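Local coordinates for Slr0280 protein (Synechocystis sp., PDB 5H3K) that is of unknown function but carries a phosphodiester glycosidase (NAGPA-family) domain, consistent with action on sugar phosphodiesters, at residues 284-289 with 565-570; 290-295 with 549-554; 526-531 with 555-560. All blocks are in the same frame, centred on the assembly; numbering follows the deposited sequence.

The three contacts join helix 558-567 and the loop before it to the hairpin of strands 279-288 and 291-300 and to loop 526-531. Contacts 1 and 2 have centres about 11 Å apart and each takes one strand of that hairpin, joined by Val286 N to Phe293 O at 2.8 Å. Contacts 1 and 3, about 14 Å apart between centres, use the end and the start of the helix. Contacts 2 and 3 lie closest, their centres about 10 Å apart, and are tied by a salt bridge from Arg550 NH1 to Glu560 OE1 at 2.8 Å. All three are packing and polar contacts on one side of the chain's centre, with no catalytic role assigned to them.

Contact 1 of 3, residues 284-289 with 565-570; sequences RFVNIS and LQQLGA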
loop_
_atom_site.group_PDB
_atom_site.type_symbol
_atom_site.label_atom_id
_atom_site.label_comp_id
_atom_site.label_asym_id
_atom_site.label_seq_id
_atom_site.Cartn_x
_atom_site.Cartn_y
_atom_site.Cartn_z
ATOM N N ARG A 284 11.424 10.384 -7.506
ATOM C CA ARG A 284 12.497 10.471 -8.501
ATOM C C ARG A 284 11.948 10.286 -9.899
ATOM O O ARG A 284 10.854 9.744 -10.080
ATOM C CB ARG A 284 13.517 9.347 -8.267
ATOM C CG ARG A 284 14.554 9.612 -7.195
ATOM C CD ARG A 284 15.452 8.396 -7.006
ATOM N NE ARG A 284 14.806 7.352 -6.208
ATOM C CZ ARG A 284 15.439 6.290 -5.733
ATOM N NH1 ARG A 284 14.786 5.389 -5.010
ATOM N NH2 ARG A 284 16.733 6.140 -5.984
ATOM N N PHE A 285 12.720 10.723 -10.895
ATOM C CA PHE A 285 12.475 10.336 -12.282
ATOM C C PHE A 285 13.507 9.290 -12.674
ATOM O O PHE A 285 14.706 9.505 -12.499
ATOM C CB PHE A 285 12.579 11.539 -13.225
ATOM C CG PHE A 285 11.481 12.554 -13.042
ATOM C CD1 PHE A 285 10.266 12.403 -13.691
ATOM C CD2 PHE A 285 11.668 13.662 -12.220
ATOM C CE1 PHE A 285 9.246 13.341 -13.523
ATOM C CE2 PHE A 285 10.656 14.605 -12.048
ATOM C CZ PHE A 285 9.441 14.438 -12.701
ATOM N N VAL A 286 13.055 8.149 -13.184
ATOM C CA VAL A 286 13.983 7.117 -13.624
ATOM C C VAL A 286 13.960 7.020 -15.149
ATOM O O VAL A 286 12.899 6.836 -15.758
ATOM C CB VAL A 286 13.671 5.753 -12.986
ATOM C CG1 VAL A 286 14.638 4.697 -13.499
ATOM C CG2 VAL A 286 13.745 5.845 -11.458
ATOM N N ASN A 287 15.133 7.164 -15.763
ATOM C CA ASN A 287 15.246 7.108 -17.214
ATOM C C ASN A 287 15.694 5.746 -17.693
ATOM O O ASN A 287 16.720 5.236 -17.241
ATOM C CB ASN A 287 16.242 8.160 -17.709
ATOM C CG ASN A 287 15.832 9.567 -17.338
ATOM O OD1 ASN A 287 14.724 10.000 -17.644
ATOM N ND2 ASN A 287 16.726 10.288 -16.661
ATOM N N ILE A 288 14.906 5.148 -18.578
ATOM C CA ILE A 288 15.333 3.951 -19.287
ATOM C C ILE A 288 15.183 4.214 -20.775
ATOM O O ILE A 288 14.811 5.313 -21.180
ATOM C CB ILE A 288 14.515 2.704 -18.881
ATOM C CG1 ILE A 288 13.022 2.968 -19.058
ATOM C CG2 ILE A 288 14.816 2.314 -17.441
ATOM C CD1 ILE A 288 12.170 1.736 -18.834
ATOM N N SER A 289 15.469 3.207 -21.591
ATOM C CA SER A 289 15.327 3.347 -23.034
ATOM C C SER A 289 13.903 3.763 -23.414
ATOM O O SER A 289 13.708 4.659 -24.241
ATOM C CB SER A 289 15.706 2.033 -23.724
ATOM O OG SER A 289 15.589 2.164 -25.125
ATOM N N LEU A 565 13.825 -1.037 -11.942
ATOM C CA LEU A 565 14.288 -1.547 -10.651
ATOM C C LEU A 565 15.800 -1.749 -10.645
ATOM O O LEU A 565 16.459 -1.484 -9.646
ATOM C CB LEU A 565 13.576 -2.865 -10.306
ATOM C CG LEU A 565 12.070 -2.701 -10.036
ATOM C CD1 LEU A 565 11.361 -4.036 -10.138
ATOM C CD2 LEU A 565 11.807 -2.039 -8.687
ATOM N N GLN A 566 16.345 -2.217 -11.763
ATOM C CA GLN A 566 17.796 -2.319 -11.899
ATOM C C GLN A 566 18.446 -0.942 -11.742
ATOM O O GLN A 566 19.445 -0.800 -11.038
ATOM C CB GLN A 566 18.150 -2.946 -13.249
ATOM C CG GLN A 566 19.628 -3.158 -13.472
ATOM C CD GLN A 566 19.908 -3.860 -14.787
ATOM O OE1 GLN A 566 19.371 -3.485 -15.835
ATOM N NE2 GLN A 566 20.736 -4.895 -14.737
ATOM N N GLN A 567 17.865 0.071 -12.378
ATOM C CA GLN A 567 18.318 1.460 -12.225
ATOM C C GLN A 567 18.259 1.970 -10.777
ATOM O O GLN A 567 19.062 2.811 -10.363
ATOM C CB GLN A 567 17.493 2.379 -13.128
ATOM C CG GLN A 567 18.012 2.469 -14.545
ATOM C CD GLN A 567 19.357 3.170 -14.596
ATOM O OE1 GLN A 567 19.458 4.366 -14.308
ATOM N NE2 GLN A 567 20.400 2.423 -14.931
ATOM N N LEU A 568 17.301 1.463 -10.009
ATOM C CA LEU A 568 17.145 1.857 -8.615
ATOM C C LEU A 568 18.117 1.143 -7.691
ATOM O O LEU A 568 18.177 1.439 -6.498
ATOM C CB LEU A 568 15.717 1.584 -8.146
ATOM C CG LEU A 568 14.664 2.482 -8.772
ATOM C CD1 LEU A 568 13.262 1.995 -8.399
ATOM C CD2 LEU A 568 14.883 3.906 -8.306
ATOM N N GLY A 569 18.864 0.192 -8.240
ATOM C CA GLY A 569 19.887 -0.509 -7.480
ATOM C C GLY A 569 19.421 -1.836 -6.912
ATOM O O GLY A 569 20.037 -2.384 -5.992
ATOM N N ALA A 570 18.334 -2.374 -7.455
ATOM C CA ALA A 570 17.815 -3.640 -6.944
ATOM C C ALA A 570 18.746 -4.801 -7.289
ATOM O O ALA A 570 19.121 -4.964 -8.446
ATOM C CB ALA A 570 16.420 -3.902 -7.494
HETATM O O HOH W 1 16.558 3.054 -4.669
#
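Val286 and Gln567 have the nearest CA atoms of the two segments, 7.3 Å apart. The end of a strand lies beside the last turn of a helix with no direct hydrogen bond between them, so side chains and one water make the contact. The helix finishes in a Schellman motif: Gly569, at a positive phi of 96°, and Ala570 return their N-H groups to Gln566 O and Leu565 O. Leu568 supplies the main apolar surface. Its CD2 methyl sits over the centre of one guanidinium face of Arg284, 3.6 Å from Arg284 CZ, and meets Val286 CG2 at 3.9 Å. The other valine methyl, CG1, points opposite the backbone N (chi1 178°) and meets Gln567 CB at 3.7 Å. A bend at chi3 (-78°) turns the Arg284 guanidinium so that its face meets Leu568 CD2 while its edge, through NH1, donates to water 1 at 3.0 Å; that water donates to Leu568 O at 2.9 Å. The same NH1 is hydrogen-bonded to Thr297 OG1. With an alanine in place of this arginine, Leu568 CD2 would probably lose its flat cover, and water 1 and Thr297 OG1 would each be left without this donor. Strand 279-288 pairs with strand 291-300, Ile288 packs on Gln563 and Ile564 of helix 558-567, and Leu565 and Leu568 rest on Val545 of strand 542-547, which places the helix across one face of the antiparallel sheet.

Contact 2 of 3, residues 290-295 with 549-554; sequences GGQFPV and NRVGGA
Ala554 O, close to the Phe293 ring of the facing strand, is gripped twice by Arg550: its backbone N donates at 2.9 Å and its NE at 2.8 Å, from opposite faces of the carbonyl plane. These bonds fold the arginine back over its loop, which contains a type II beta turn from Arg550 to Gly553. Arg550 CB lies over the Phe293 ring, 3.6 Å from its centroid and 11° off the normal, a CH-pi contact. Its chi1 of 79°, with CG between the backbone N and the carbonyl carbon, carries the chain along the ring, so that Phe293 CZ meets the centre of one guanidinium face, 3.4 Å from Arg550 CZ; the planes are 53° apart, no parallel stack. Arg550 NH2 reaches Gly290 O at 2.8 Å, with the oxygen near the guanidinium plane but the donor above the carbonyl plane. Gly291 leaves room for this chain, since a CB there would press on Arg550 CD. Val551 N donates to Gln292 O at 2.8 Å, almost in line with its C=O bond, while water 2 joins Gln292 N to Val551 O. Pro294 CD rests 3.3 Å from Asn549 O. With NH1 bound to Gly555 O and salt-bridged to Glu560, all three guanidinium nitrogens have acceptors; their bonds, with Phe293 against one face, leave the group little freedom to turn, and the carboxylate and carbonyls probably stabilise its positive charge.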
loop_
_atom_site.group_PDB
_atom_site.type_symbol
_atom_site.label_atom_id
_atom_site.label_comp_id
_atom_site.label_asym_id
_atom_site.label_seq_id
_atom_site.Cartn_x
_atom_site.Cartn_y
_atom_site.Cartn_z
ATOM N N GLY A 290 12.914 3.135 -22.781
ATOM C CA GLY A 290 11.508 3.390 -23.085
ATOM C C GLY A 290 10.915 4.743 -22.693
ATOM O O GLY A 290 9.809 5.089 -23.133
ATOM N N GLY A 291 11.631 5.508 -21.871
ATOM C CA GLY A 291 11.149 6.806 -21.435
ATOM C C GLY A 291 11.519 7.169 -20.009
ATOM O O GLY A 291 12.305 6.477 -19.363
ATOM N N GLN A 292 10.945 8.267 -19.522
ATOM C CA GLN A 292 11.248 8.793 -18.191
ATOM C C GLN A 292 10.056 8.527 -17.273
ATOM O O GLN A 292 8.937 8.957 -17.566
ATOM C CB GLN A 292 11.520 10.299 -18.269
ATOM C CG GLN A 292 11.785 10.954 -16.915
ATOM C CD GLN A 292 12.285 12.387 -17.021
ATOM O OE1 GLN A 292 11.498 13.328 -17.150
ATOM N NE2 GLN A 292 13.603 12.558 -16.954
ATOM N N PHE A 293 10.291 7.797 -16.181
ATOM C CA PHE A 293 9.209 7.369 -15.291
ATOM C C PHE A 293 9.317 8.024 -13.931
ATOM O O PHE A 293 10.315 7.831 -13.230
ATOM C CB PHE A 293 9.260 5.850 -15.071
ATOM C CG PHE A 293 8.916 5.032 -16.289
ATOM C CD1 PHE A 293 9.853 4.821 -17.297
ATOM C CD2 PHE A 293 7.662 4.436 -16.405
ATOM C CE1 PHE A 293 9.537 4.046 -18.420
ATOM C CE2 PHE A 293 7.332 3.662 -17.517
ATOM C CZ PHE A 293 8.269 3.465 -18.534
ATOM N N PRO A 294 8.285 8.782 -13.528
ATOM C CA PRO A 294 8.258 9.224 -12.127
ATOM C C PRO A 294 8.053 7.999 -11.234
ATOM O O PRO A 294 7.142 7.205 -11.499
ATOM C CB PRO A 294 7.032 10.150 -12.059
ATOM C CG PRO A 294 6.742 10.524 -13.502
ATOM C CD PRO A 294 7.149 9.306 -14.305
ATOM N N VAL A 295 8.905 7.828 -10.221
ATOM C CA VAL A 295 8.825 6.675 -9.326
ATOM C C VAL A 295 8.853 7.089 -7.854
ATOM O O VAL A 295 9.663 7.930 -7.440
ATOM C CB VAL A 295 9.974 5.665 -9.602
ATOM C CG1 VAL A 295 9.983 4.548 -8.574
ATOM C CG2 VAL A 295 9.850 5.068 -11.004
ATOM N N ASN A 549 2.552 6.237 -15.000
ATOM C CA ASN A 549 2.819 6.483 -16.420
ATOM C C ASN A 549 4.148 7.177 -16.617
ATOM O O ASN A 549 4.535 8.034 -15.806
ATOM C CB ASN A 549 1.723 7.361 -17.037
ATOM C CG ASN A 549 0.391 6.646 -17.130
ATOM O OD1 ASN A 549 -0.003 6.183 -18.199
ATOM N ND2 ASN A 549 -0.307 6.550 -16.009
ATOM N N ARG A 550 4.847 6.822 -17.689
ATOM C CA ARG A 550 6.041 7.565 -18.070
ATOM C C ARG A 550 5.603 8.950 -18.543
ATOM O O ARG A 550 4.437 9.158 -18.923
ATOM C CB ARG A 550 6.829 6.831 -19.160
ATOM C CG ARG A 550 6.251 6.980 -20.575
ATOM C CD ARG A 550 6.752 5.873 -21.496
ATOM N NE ARG A 550 6.153 4.574 -21.169
ATOM C CZ ARG A 550 6.654 3.394 -21.535
ATOM N NH1 ARG A 550 6.035 2.273 -21.185
ATOM N NH2 ARG A 550 7.775 3.329 -22.239
ATOM N N VAL A 551 6.520 9.910 -18.486
ATOM C CA VAL A 551 6.208 11.255 -18.963
ATOM C C VAL A 551 5.784 11.172 -20.424
ATOM O O VAL A 551 6.548 10.716 -21.276
ATOM C CB VAL A 551 7.400 12.223 -18.781
ATOM C CG1 VAL A 551 7.075 13.600 -19.371
ATOM C CG2 VAL A 551 7.757 12.350 -17.302
ATOM N N GLY A 552 4.538 11.561 -20.692
ATOM C CA GLY A 552 3.995 11.592 -22.043
ATOM C C GLY A 552 3.707 10.241 -22.677
ATOM O O GLY A 552 3.683 10.120 -23.898
ATOM N N GLY A 553 3.489 9.215 -21.857
ATOM C CA GLY A 553 3.289 7.880 -22.380
ATOM C C GLY A 553 2.600 6.955 -21.391
ATOM O O GLY A 553 2.004 7.414 -20.415
ATOM N N ALA A 554 2.680 5.655 -21.644
ATOM C CA ALA A 554 1.973 4.667 -20.835
ATOM C C ALA A 554 2.772 4.201 -19.612
ATOM O O ALA A 554 3.929 4.605 -19.402
ATOM C CB ALA A 554 1.574 3.479 -21.695
HETATM O O HOH W 2 9.106 9.613 -21.290
#

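Contact 3 of 3, residues 526-531 with 555-560; sequences QQRASR and GASLGE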
loop_
_atom_site.group_PDB
_atom_site.type_symbol
_atom_site.label_atom_id
_atom_site.label_comp_id
_atom_site.label_asym_id
_atom_site.label_seq_id
_atom_site.Cartn_x
_atom_site.Cartn_y
_atom_site.Cartn_z
ATOM N N GLN A 526 1.769 -8.429 -22.208
ATOM C CA GLN A 526 1.963 -7.321 -23.148
ATOM C C GLN A 526 1.349 -6.029 -22.627
ATOM O O GLN A 526 1.379 -4.992 -23.275
ATOM C CB GLN A 526 1.444 -7.678 -24.543
ATOM C CG GLN A 526 0.025 -8.200 -24.563
ATOM C CD GLN A 526 -0.304 -8.941 -25.856
ATOM O OE1 GLN A 526 0.532 -9.673 -26.396
ATOM N NE2 GLN A 526 -1.528 -8.753 -26.355
ATOM N N GLN A 527 0.824 -6.097 -21.416
ATOM C CA GLN A 527 0.162 -4.959 -20.813
ATOM C C GLN A 527 1.155 -3.883 -20.327
ATOM O O GLN A 527 2.236 -4.202 -19.811
ATOM C CB GLN A 527 -0.692 -5.489 -19.666
ATOM C CG GLN A 527 -1.505 -4.493 -18.907
ATOM C CD GLN A 527 -2.380 -5.189 -17.880
ATOM O OE1 GLN A 527 -1.958 -6.169 -17.252
ATOM N NE2 GLN A 527 -3.608 -4.701 -17.715
ATOM N N ARG A 528 0.794 -2.615 -20.532
ATOM C CA ARG A 528 1.499 -1.473 -19.935
ATOM C C ARG A 528 0.660 -0.943 -18.769
ATOM O O ARG A 528 -0.528 -0.679 -18.938
ATOM C CB ARG A 528 1.677 -0.361 -20.969
ATOM C CG ARG A 528 2.990 -0.419 -21.720
ATOM C CD ARG A 528 3.136 -1.679 -22.500
ATOM N NE ARG A 528 4.382 -1.699 -23.262
ATOM C CZ ARG A 528 4.740 -2.708 -24.047
ATOM N NH1 ARG A 528 5.887 -2.668 -24.715
ATOM N NH2 ARG A 528 3.940 -3.760 -24.159
ATOM N N ALA A 529 1.256 -0.796 -17.586
ATOM C CA ALA A 529 0.451 -0.478 -16.405
ATOM C C ALA A 529 1.243 0.154 -15.271
ATOM O O ALA A 529 2.478 0.129 -15.284
ATOM C CB ALA A 529 -0.247 -1.757 -15.895
ATOM N N SER A 530 0.524 0.695 -14.284
ATOM C CA SER A 530 1.125 1.036 -12.998
ATOM C C SER A 530 1.736 -0.244 -12.439
ATOM O O SER A 530 1.219 -1.341 -12.681
ATOM C CB SER A 530 0.081 1.579 -12.020
ATOM O OG SER A 530 -0.519 2.760 -12.539
ATOM N N ARG A 531 2.850 -0.112 -11.724
ATOM C CA ARG A 531 3.529 -1.272 -11.128
ATOM C C ARG A 531 3.929 -1.062 -9.664
ATOM O O ARG A 531 4.202 0.064 -9.226
ATOM C CB ARG A 531 4.782 -1.643 -11.936
ATOM C CG ARG A 531 4.547 -1.857 -13.435
ATOM C CD ARG A 531 3.807 -3.176 -13.721
ATOM N NE ARG A 531 3.591 -3.295 -15.161
ATOM C CZ ARG A 531 2.908 -4.265 -15.755
ATOM N NH1 ARG A 531 2.369 -5.249 -15.041
ATOM N NH2 ARG A 531 2.772 -4.245 -17.081
ATOM N N GLY A 555 2.142 3.349 -18.803
ATOM C CA GLY A 555 2.823 2.712 -17.683
ATOM C C GLY A 555 3.834 1.708 -18.216
ATOM O O GLY A 555 3.892 1.453 -19.420
ATOM N N ALA A 556 4.643 1.143 -17.327
ATOM C CA ALA A 556 5.726 0.256 -17.748
ATOM C C ALA A 556 5.221 -1.125 -18.133
ATOM O O ALA A 556 4.262 -1.617 -17.554
ATOM C CB ALA A 556 6.776 0.132 -16.639
ATOM N N SER A 557 5.876 -1.745 -19.117
ATOM C CA SER A 557 5.751 -3.175 -19.350
ATOM C C SER A 557 6.542 -3.884 -18.261
ATOM O O SER A 557 7.267 -3.237 -17.508
ATOM C CB SER A 557 6.322 -3.558 -20.718
ATOM O OG SER A 557 7.732 -3.379 -20.737
ATOM N N LEU A 558 6.407 -5.206 -18.164
ATOM C CA LEU A 558 7.183 -5.962 -17.170
ATOM C C LEU A 558 8.699 -5.812 -17.383
ATOM O O LEU A 558 9.461 -5.664 -16.420
ATOM C CB LEU A 558 6.788 -7.447 -17.160
ATOM C CG LEU A 558 5.374 -7.802 -16.692
ATOM C CD1 LEU A 558 5.080 -9.264 -17.047
ATOM C CD2 LEU A 558 5.222 -7.560 -15.193
ATOM N N GLY A 559 9.143 -5.856 -18.638
ATOM C CA GLY A 559 10.555 -5.688 -18.937
ATOM C C GLY A 559 11.081 -4.310 -18.580
ATOM O O GLY A 559 12.193 -4.165 -18.044
ATOM N N GLU A 560 10.289 -3.289 -18.901
ATOM C CA GLU A 560 10.618 -1.915 -18.534
ATOM C C GLU A 560 10.694 -1.738 -17.025
ATOM O O GLU A 560 11.598 -1.068 -16.523
ATOM C CB GLU A 560 9.618 -0.936 -19.151
ATOM C CG GLU A 560 9.810 -0.792 -20.665
ATOM C CD GLU A 560 8.670 -0.059 -21.362
ATOM O OE1 GLU A 560 7.535 -0.055 -20.821
ATOM O OE2 GLU A 560 8.908 0.494 -22.470
HETATM O O HOH W 3 4.205 -6.243 -19.785
HETATM O O HOH W 4 -0.790 2.491 -19.110
HETATM O O HOH W 5 6.554 0.203 -24.043
#
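Arg531 and Ala529 converge on Ala556 O, just ahead of the capping box that Ser557 and Glu560 form at the start of helix 558-567. This is the tight half of the contact. Arg531 takes the oxygen side-on with two nitrogens, NE at 3.0 Å and NH2 at 3.1 Å. NH2 lies in the carbonyl plane on a lone pair, while NE and Ala529 N come from opposite faces of that plane, Ala529 N at 3.1 Å from Ala556 O. The bend at chi2 (-73°) turns the Arg531 chain so that its guanidinium is sandwiched, with Leu558 near the rim of one face and Ala529 CB over the centre of the other. Gly555 CA packs against Ala529 O, and a side chain there would run into Ala529 C. Glu560 N donates to Ser557 OG at 3.1 Å and Ser557 N to Glu560 OE1 at 2.9 Å; OE1 also has a salt bridge to Arg550. The other half is looser and watery. Arg528 is exposed, lays one guanidinium face on Ser557 CB, 3.7 Å from its NE, and bonds through NH2 to Gln526 O. Water 3 joins Gln527 O to Leu558 N, and water 4 joins Arg528 O to Gly555 N. The charges of Arg528 and Glu560 are near but form no salt bridge; instead Arg528 NE donates to water 5 at 3.0 Å, which donates to Glu560 OE2 at 2.8 Å.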